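PDB 6AGQ: acetyl xylan esterase from Paenibacillus sp. R4, which probably removes acetyl groups from acetylated xylan and related esters as a cold-active serine esterase of the alpha/beta-hydrolase clan. Local coordinates for residues G79-P83 against G84-V88; L106-S110 against M111-A115; C161-A164 against L165-V168; C169-E172 against E173-A176. One frame throughout, in Å; residues are numbered along the deposited sequence.

Contact 3 is the buried member of the set, about two turns within helix 153-170 made of regular backbone bonds, one flank apolar, the other carrying R163 and D166. Contact 4 is where that helix runs out, at the surface, and contact 1 lies next to it, their centres about 8 Å apart: G84 N is probably hydrogen-bonded to E172 O across two turns. Contact 2, partly buried, ends helix 106-110 and leads into strand 114-118, which neighbours strand 86-92 of contact 1. Chemistry follows place: hydroxyl, carboxylate and guanidinium groups mark the surface turns, a tryptophan with two methionines the helix end, and apolar side chains the sheet-facing side of the buried helix.

Contact 1 (G79-P83 against G84-V88)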
# COMPACT_ATOMS: atom_id res chain seq x y z
N GLY A 79 2.42 41.66 31.44
CA GLY A 79 2.02 42.68 32.44
C GLY A 79 2.11 42.14 33.84
O GLY A 79 2.65 41.06 34.07
N GLU A 80 1.58 42.92 34.77
CA GLU A 80 1.64 42.67 36.20
C GLU A 80 0.64 41.60 36.59
O GLU A 80 -0.47 41.57 36.05
CB GLU A 80 1.28 43.97 36.95
CG GLU A 80 1.42 43.93 38.48
CD GLU A 80 0.18 43.49 39.27
OE1 GLU A 80 -0.93 43.31 38.70
OE2 GLU A 80 0.31 43.31 40.51
N HIS A 81 1.01 40.73 37.52
CA HIS A 81 0.05 39.83 38.17
C HIS A 81 0.44 39.64 39.60
O HIS A 81 1.65 39.45 39.91
CB HIS A 81 0.00 38.43 37.53
CG HIS A 81 0.00 38.46 36.05
ND1 HIS A 81 -1.12 38.78 35.32
CD2 HIS A 81 1.02 38.33 35.16
CE1 HIS A 81 -0.81 38.81 34.04
NE2 HIS A 81 0.48 38.52 33.91
N GLN A 82 -0.57 39.61 40.44
CA GLN A 82 -0.43 39.38 41.85
C GLN A 82 0.07 37.98 42.12
O GLN A 82 -0.24 37.06 41.38
CB GLN A 82 -1.78 39.57 42.59
CG GLN A 82 -1.70 40.49 43.81
CD GLN A 82 -1.06 41.84 43.50
OE1 GLN A 82 -1.29 42.42 42.43
NE2 GLN A 82 -0.24 42.33 44.42
N PRO A 83 0.83 37.80 43.20
CA PRO A 83 1.24 36.47 43.58
C PRO A 83 0.04 35.53 43.79
O PRO A 83 -1.03 35.95 44.23
CB PRO A 83 2.02 36.70 44.88
CG PRO A 83 2.54 38.10 44.77
CD PRO A 83 1.49 38.85 44.04
N GLY A 84 0.21 34.28 43.37
CA GLY A 84 -0.85 33.26 43.51
C GLY A 84 -2.15 33.48 42.75
O GLY A 84 -3.18 32.97 43.19
N SER A 85 -2.12 34.20 41.63
CA SER A 85 -3.33 34.61 40.90
C SER A 85 -3.64 33.85 39.59
O SER A 85 -4.81 33.68 39.23
CB SER A 85 -3.30 36.11 40.60
OG SER A 85 -2.25 36.44 39.68
N LEU A 86 -2.62 33.37 38.91
CA LEU A 86 -2.79 32.84 37.58
C LEU A 86 -3.04 31.35 37.64
O LEU A 86 -2.19 30.60 38.15
CB LEU A 86 -1.54 33.07 36.69
CG LEU A 86 -1.21 34.52 36.33
CD1 LEU A 86 -0.07 34.56 35.35
CD2 LEU A 86 -2.39 35.26 35.72
N PRO A 87 -4.14 30.90 37.04
CA PRO A 87 -4.23 29.44 36.81
C PRO A 87 -3.16 28.94 35.83
O PRO A 87 -2.48 29.75 35.19
CB PRO A 87 -5.67 29.23 36.29
CG PRO A 87 -6.20 30.60 35.95
CD PRO A 87 -5.31 31.64 36.54
N VAL A 88 -2.92 27.64 35.78
CA VAL A 88 -1.79 27.14 35.00
C VAL A 88 -2.12 25.81 34.32
O VAL A 88 -2.76 24.97 34.89
CB VAL A 88 -0.45 27.06 35.79
CG1 VAL A 88 -0.46 26.04 36.90
CG2 VAL A 88 0.73 26.74 34.89
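With CG of H81 anti to the carbonyl carbon, beside the backbone N (chi1 -44°), and CG of L86 likewise placed (chi1 -67°), the imidazole and the isobutyl group meet at about a right angle, five residues apart. The leucine methyls lie against one ring face: CD1 of L86 is 4.0 Å from the centroid of the H81 ring, a CH-pi contact set off toward the rim, while L86 CD2 comes to 3.8 Å from H81 ND1. On its far side from CB the ring is fixed by NE2, which bonds to the carbonyl oxygen of P77, so the imidazole has both a polar tether and an apolar floor.

Between these two residues the chain reverses. S85 turns its hydroxyl back across the bend, and OG donates to the carbonyl oxygen of Q82 at 2.7 Å. The same oxygen also takes a weak bond from S85 N, at 3.4 Å and with an N-H...O angle of only 123°, which leaves the hydroxyl as the firmer of its two donors here. An alanine in place of S85 would lose that donor and probably leave the Q82 carbonyl relying on the weak backbone bond, with the turn less firmly held. The positive phi of G84 suits the third position of the bend. Q82 to S85 thus form a type II beta turn, closing the loop that leads from strand 69-77 into strand 86-92 of the central alpha/beta-hydrolase sheet.

Contact 2 (L106-S110 against M111-A115)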
# COMPACT_ATOMS: atom_id res chain seq x y z
N LEU A 106 -0.33 30.12 23.23
CA LEU A 106 -1.09 31.39 23.20
C LEU A 106 -2.57 31.34 23.67
O LEU A 106 -3.03 32.21 24.38
CB LEU A 106 -1.03 31.99 21.78
CG LEU A 106 -2.01 33.12 21.48
CD1 LEU A 106 -1.79 34.35 22.39
CD2 LEU A 106 -1.87 33.46 20.00
N GLN A 107 -3.31 30.44 23.11
CA GLN A 107 -4.68 30.16 23.49
C GLN A 107 -4.87 30.18 25.00
O GLN A 107 -5.79 30.83 25.49
CB GLN A 107 -5.15 28.81 23.00
CG GLN A 107 -4.17 28.02 22.13
CD GLN A 107 -4.64 26.61 21.90
OE1 GLN A 107 -5.84 26.32 22.02
NE2 GLN A 107 -3.72 25.72 21.58
N TRP A 108 -3.99 29.50 25.73
CA TRP A 108 -4.09 29.46 27.20
C TRP A 108 -3.80 30.81 27.79
O TRP A 108 -4.58 31.24 28.62
CB TRP A 108 -3.17 28.43 27.76
CG TRP A 108 -3.36 27.11 27.07
CD1 TRP A 108 -2.41 26.40 26.44
CD2 TRP A 108 -4.59 26.36 26.94
NE1 TRP A 108 -2.94 25.29 25.89
CE2 TRP A 108 -4.27 25.20 26.22
CE3 TRP A 108 -5.91 26.55 27.39
CZ2 TRP A 108 -5.22 24.22 25.90
CZ3 TRP A 108 -6.87 25.57 27.10
CH2 TRP A 108 -6.52 24.42 26.35
N ALA A 109 -2.75 31.51 27.29
CA ALA A 109 -2.44 32.82 27.79
C ALA A 109 -3.53 33.84 27.54
O ALA A 109 -3.82 34.70 28.38
CB ALA A 109 -1.12 33.32 27.22
N SER A 110 -4.16 33.77 26.38
CA SER A 110 -5.25 34.69 26.08
C SER A 110 -6.45 34.48 26.99
O SER A 110 -7.23 35.40 27.18
CB SER A 110 -5.64 34.60 24.60
OG SER A 110 -6.52 33.51 24.43
N MET A 111 -6.61 33.30 27.58
CA MET A 111 -7.64 33.10 28.64
C MET A 111 -7.18 33.49 30.03
O MET A 111 -7.84 33.14 31.04
CB MET A 111 -8.11 31.64 28.71
CG MET A 111 -8.59 31.06 27.40
SD MET A 111 -8.71 29.28 27.47
CE MET A 111 -10.18 29.05 28.47
N GLY A 112 -6.04 34.17 30.13
CA GLY A 112 -5.50 34.61 31.43
C GLY A 112 -4.75 33.53 32.21
O GLY A 112 -4.70 33.57 33.42
N MET A 113 -4.16 32.58 31.53
CA MET A 113 -3.50 31.48 32.21
C MET A 113 -2.05 31.47 31.89
O MET A 113 -1.64 31.91 30.84
CB MET A 113 -4.12 30.17 31.76
CG MET A 113 -5.49 29.97 32.37
SD MET A 113 -6.55 28.87 31.42
CE MET A 113 -5.50 27.46 31.04
N ALA A 114 -1.26 30.93 32.79
CA ALA A 114 0.09 30.55 32.48
C ALA A 114 0.09 29.19 31.82
O ALA A 114 -0.85 28.43 31.98
CB ALA A 114 0.91 30.49 33.75
N ALA A 115 1.14 28.85 31.08
CA ALA A 115 1.26 27.52 30.54
C ALA A 115 2.70 27.09 30.42
O ALA A 115 3.59 27.90 30.05
CB ALA A 115 0.53 27.42 29.19
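Apolar contacts gather round W108, where the two methionines of the loop that follows the helix meet the indole. M111 runs alongside it and sets SD 3.9 Å from W108 CE3, a Met-aromatic contact that approaches the ring obliquely. M113 arrives from another direction: its chain, bent at chi3 (47°), brings CE to 3.8 Å from the same CE3 atom. Lower down, CB of A115 touches CB of W108 at 4.1 Å, tying the start of strand 114-118 to the base of the tryptophan side chain. I317 of helix 309-320 packs on both W108 and M113.

The backbone bonds form a Schellman motif that ends helix 106-110 within a beta-alpha-beta unit of strands 86-92 and 114-118. M113 N donates to W108 O at 3.2 Å, and G112 N to A109 O at 2.9 Å; G112 is the C-prime residue, with positive phi. A CH...O contact adds to these, with CA of A109 3.3 Å from M113 O.

Among polar side chains, S110 OG folds back onto the helix and donates to Q107 O at 3.0 Å. L106 of the second subunit packs against L106 and S110.

Contact 3 (C161-A164 against L165-V168)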
# COMPACT_ATOMS: atom_id res chain seq x y z
N CYS A 161 7.97 14.83 34.98
CA CYS A 161 6.62 15.32 34.80
C CYS A 161 6.03 15.84 36.07
O CYS A 161 5.19 16.71 36.01
CB CYS A 161 5.67 14.27 34.14
SG CYS A 161 6.11 13.89 32.41
N ILE A 162 6.41 15.24 37.21
CA ILE A 162 6.00 15.74 38.53
C ILE A 162 6.82 16.98 38.89
O ILE A 162 6.34 17.98 39.51
CB ILE A 162 6.18 14.62 39.61
CG1 ILE A 162 5.01 13.60 39.49
CG2 ILE A 162 6.30 15.17 41.05
CD1 ILE A 162 5.33 12.27 40.19
N ARG A 163 8.09 16.93 38.50
CA ARG A 163 8.94 18.09 38.69
C ARG A 163 8.51 19.31 37.84
O ARG A 163 8.77 20.44 38.27
CB ARG A 163 10.40 17.69 38.49
CG ARG A 163 10.86 16.79 39.60
CD ARG A 163 12.12 16.05 39.25
NE ARG A 163 13.30 16.91 39.38
CZ ARG A 163 13.91 17.24 40.51
NH1 ARG A 163 13.50 16.77 41.71
NH2 ARG A 163 14.98 18.03 40.42
N ALA A 164 7.83 19.12 36.71
CA ALA A 164 7.14 20.23 36.04
C ALA A 164 6.06 20.89 36.92
O ALA A 164 5.83 22.08 36.87
CB ALA A 164 6.55 19.78 34.72
N LEU A 165 5.38 20.12 37.75
CA LEU A 165 4.42 20.72 38.70
C LEU A 165 5.18 21.48 39.80
O LEU A 165 4.71 22.52 40.20
CB LEU A 165 3.54 19.68 39.35
CG LEU A 165 2.87 18.68 38.41
CD1 LEU A 165 2.24 17.53 39.20
CD2 LEU A 165 1.89 19.37 37.48
N ASP A 166 6.34 20.97 40.25
CA ASP A 166 7.26 21.72 41.18
C ASP A 166 7.69 23.03 40.52
O ASP A 166 7.78 24.04 41.19
CB ASP A 166 8.60 20.96 41.55
CG ASP A 166 8.41 19.59 42.29
OD1 ASP A 166 7.31 19.30 42.78
OD2 ASP A 166 9.40 18.80 42.39
N PHE A 167 8.02 23.00 39.24
CA PHE A 167 8.40 24.26 38.56
C PHE A 167 7.25 25.26 38.54
O PHE A 167 7.44 26.42 38.96
CB PHE A 167 8.89 24.06 37.14
CG PHE A 167 9.18 25.37 36.41
CD1 PHE A 167 10.36 26.06 36.63
CD2 PHE A 167 8.21 25.94 35.54
CE1 PHE A 167 10.59 27.28 35.98
CE2 PHE A 167 8.43 27.15 34.87
CZ PHE A 167 9.63 27.82 35.09
N VAL A 168 6.07 24.86 38.06
CA VAL A 168 5.01 25.85 38.00
C VAL A 168 4.64 26.35 39.39
O VAL A 168 4.33 27.53 39.54
CB VAL A 168 3.77 25.47 37.16
CG1 VAL A 168 4.17 25.27 35.71
CG2 VAL A 168 2.96 24.30 37.70
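The side chains of D166 and R163 cross obliquely, about one turn apart on helix 153-170, which packs against the central sheet of the alpha/beta-hydrolase fold. From D166, CB sits 3.3 Å from the carbonyl oxygen of R163. With CG anti to the carbonyl carbon, beside the backbone N (chi1 -61°), the carboxylate leans back along the helix, its carbon 3.9 Å from R163 CA. At the tip the two oxygens part: OD2 lies alongside the aliphatic part of the arginine, 3.7 Å from R163 CG, whereas OD1 makes a salt bridge with R200. The charged ends of the pair do not meet, since R163 NH1 stays 4.6 Å from D166 OD2 and the guanidinium plane is turned 74° from the carboxylate. R163 bends at chi3 and spends its nitrogens elsewhere, on S35 OG and on the carbonyls of K38 and D63.

Putting an asparagine at D166 would remove the negative charge and would probably leave R200 without this ionic partner.

The side of the helix turned to the sheet is apolar. A164 packs on L116 and I118, F167 on L116 and V60, and V168 on V88 and V90, fastening it to strands 114-118, 55-63 and 86-92. Regular backbone bonds run beneath: D166 N to I162 O, F167 N to R163 O, and V168 N to A164 O at 3.0 Å with an N-H...O angle of 170°.

Contact 4 (C169-E172 against E173-A176); sequences CSRE and EVDA
This is a surface turn contact, in which the chain leaves the end of helix 153-170 and bends into the short strand 174-175. Its backbone bond runs from V174 N to R171 O at 3.2 Å. Over the bend, the side chains of R171 and E173 lie next to each other and point the same way, yet it is the carboxylate end of E173 that lies against the aliphatic base of R171, E173 OE2 3.7 Å from R171 CB, and the guanidinium stays apart from the carboxylate, with E173 OE2 5.7 Å from R171 NE. The carboxylate oxygen is instead bonded to the hydroxyl of Y74. CG2 of V174 reaches the same R171 CB at 3.9 Å.

R171, bent at chi2 and chi3, curls back to hold its neighbour. NE and NH2 grip the single oxygen S170 OG side-on, almost within the guanidinium plane, at 3.2 Å from NE and 2.9 Å from NH2. That hydroxyl also bonds to the carbonyl oxygen of F167, which fastens the arginine to the last helical turn. Farther round, C169 SG and A176 CB touch at 3.8 Å, bringing the helix end against the residue that follows strand 174-175. Residues R171 to V174 form a type I beta turn, here the connection from a helix to a strand.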
# COMPACT_ATOMS: atom_id res chain seq x y z
N CYS A 169 4.67 25.47 40.40
CA CYS A 169 4.34 25.90 41.79
C CYS A 169 5.39 26.84 42.40
O CYS A 169 5.06 27.71 43.20
CB CYS A 169 4.13 24.71 42.70
SG CYS A 169 2.59 23.89 42.29
N SER A 170 6.64 26.68 42.00
CA SER A 170 7.66 27.70 42.32
C SER A 170 7.48 29.09 41.68
O SER A 170 8.15 30.04 42.12
CB SER A 170 9.05 27.18 41.96
OG SER A 170 9.27 27.32 40.56
N ARG A 171 6.63 29.26 40.65
CA ARG A 171 6.39 30.61 40.08
C ARG A 171 5.47 31.37 41.02
O ARG A 171 4.43 30.88 41.42
CB ARG A 171 5.78 30.56 38.67
CG ARG A 171 6.55 29.71 37.65
CD ARG A 171 7.98 30.22 37.40
NE ARG A 171 8.97 29.58 38.27
CZ ARG A 171 10.24 29.95 38.41
NH1 ARG A 171 10.75 30.95 37.74
NH2 ARG A 171 11.04 29.26 39.22
N GLU A 172 5.86 32.58 41.40
CA GLU A 172 5.09 33.31 42.41
C GLU A 172 3.71 33.76 41.89
O GLU A 172 2.75 33.75 42.63
CB GLU A 172 5.90 34.47 42.98
CG GLU A 172 7.11 33.96 43.80
CD GLU A 172 6.76 33.28 45.15
OE1 GLU A 172 5.63 33.45 45.71
OE2 GLU A 172 7.67 32.56 45.65
N GLU A 173 3.62 34.06 40.60
CA GLU A 173 2.35 34.43 39.97
C GLU A 173 1.33 33.28 39.86
O GLU A 173 0.13 33.55 39.70
CB GLU A 173 2.59 35.08 38.59
CG GLU A 173 3.14 34.15 37.50
CD GLU A 173 4.69 34.02 37.46
OE1 GLU A 173 5.40 34.46 38.46
OE2 GLU A 173 5.21 33.44 36.44
N VAL A 174 1.80 32.02 39.94
CA VAL A 174 0.92 30.89 39.74
C VAL A 174 0.09 30.57 40.99
O VAL A 174 0.57 30.63 42.11
CB VAL A 174 1.71 29.66 39.23
CG1 VAL A 174 0.92 28.39 39.37
CG2 VAL A 174 2.07 29.90 37.74
N ASP A 175 -1.20 30.30 40.77
CA ASP A 175 -2.14 29.72 41.78
C ASP A 175 -2.05 28.16 41.72
O ASP A 175 -2.55 27.52 40.77
CB ASP A 175 -3.56 30.15 41.43
CG ASP A 175 -4.60 29.79 42.49
OD1 ASP A 175 -4.33 28.93 43.38
OD2 ASP A 175 -5.69 30.39 42.41
N ALA A 176 -1.44 27.59 42.75
CA ALA A 176 -1.16 26.16 42.84
C ALA A 176 -2.44 25.32 43.06
O ALA A 176 -2.47 24.12 42.76
CB ALA A 176 -0.13 25.91 43.96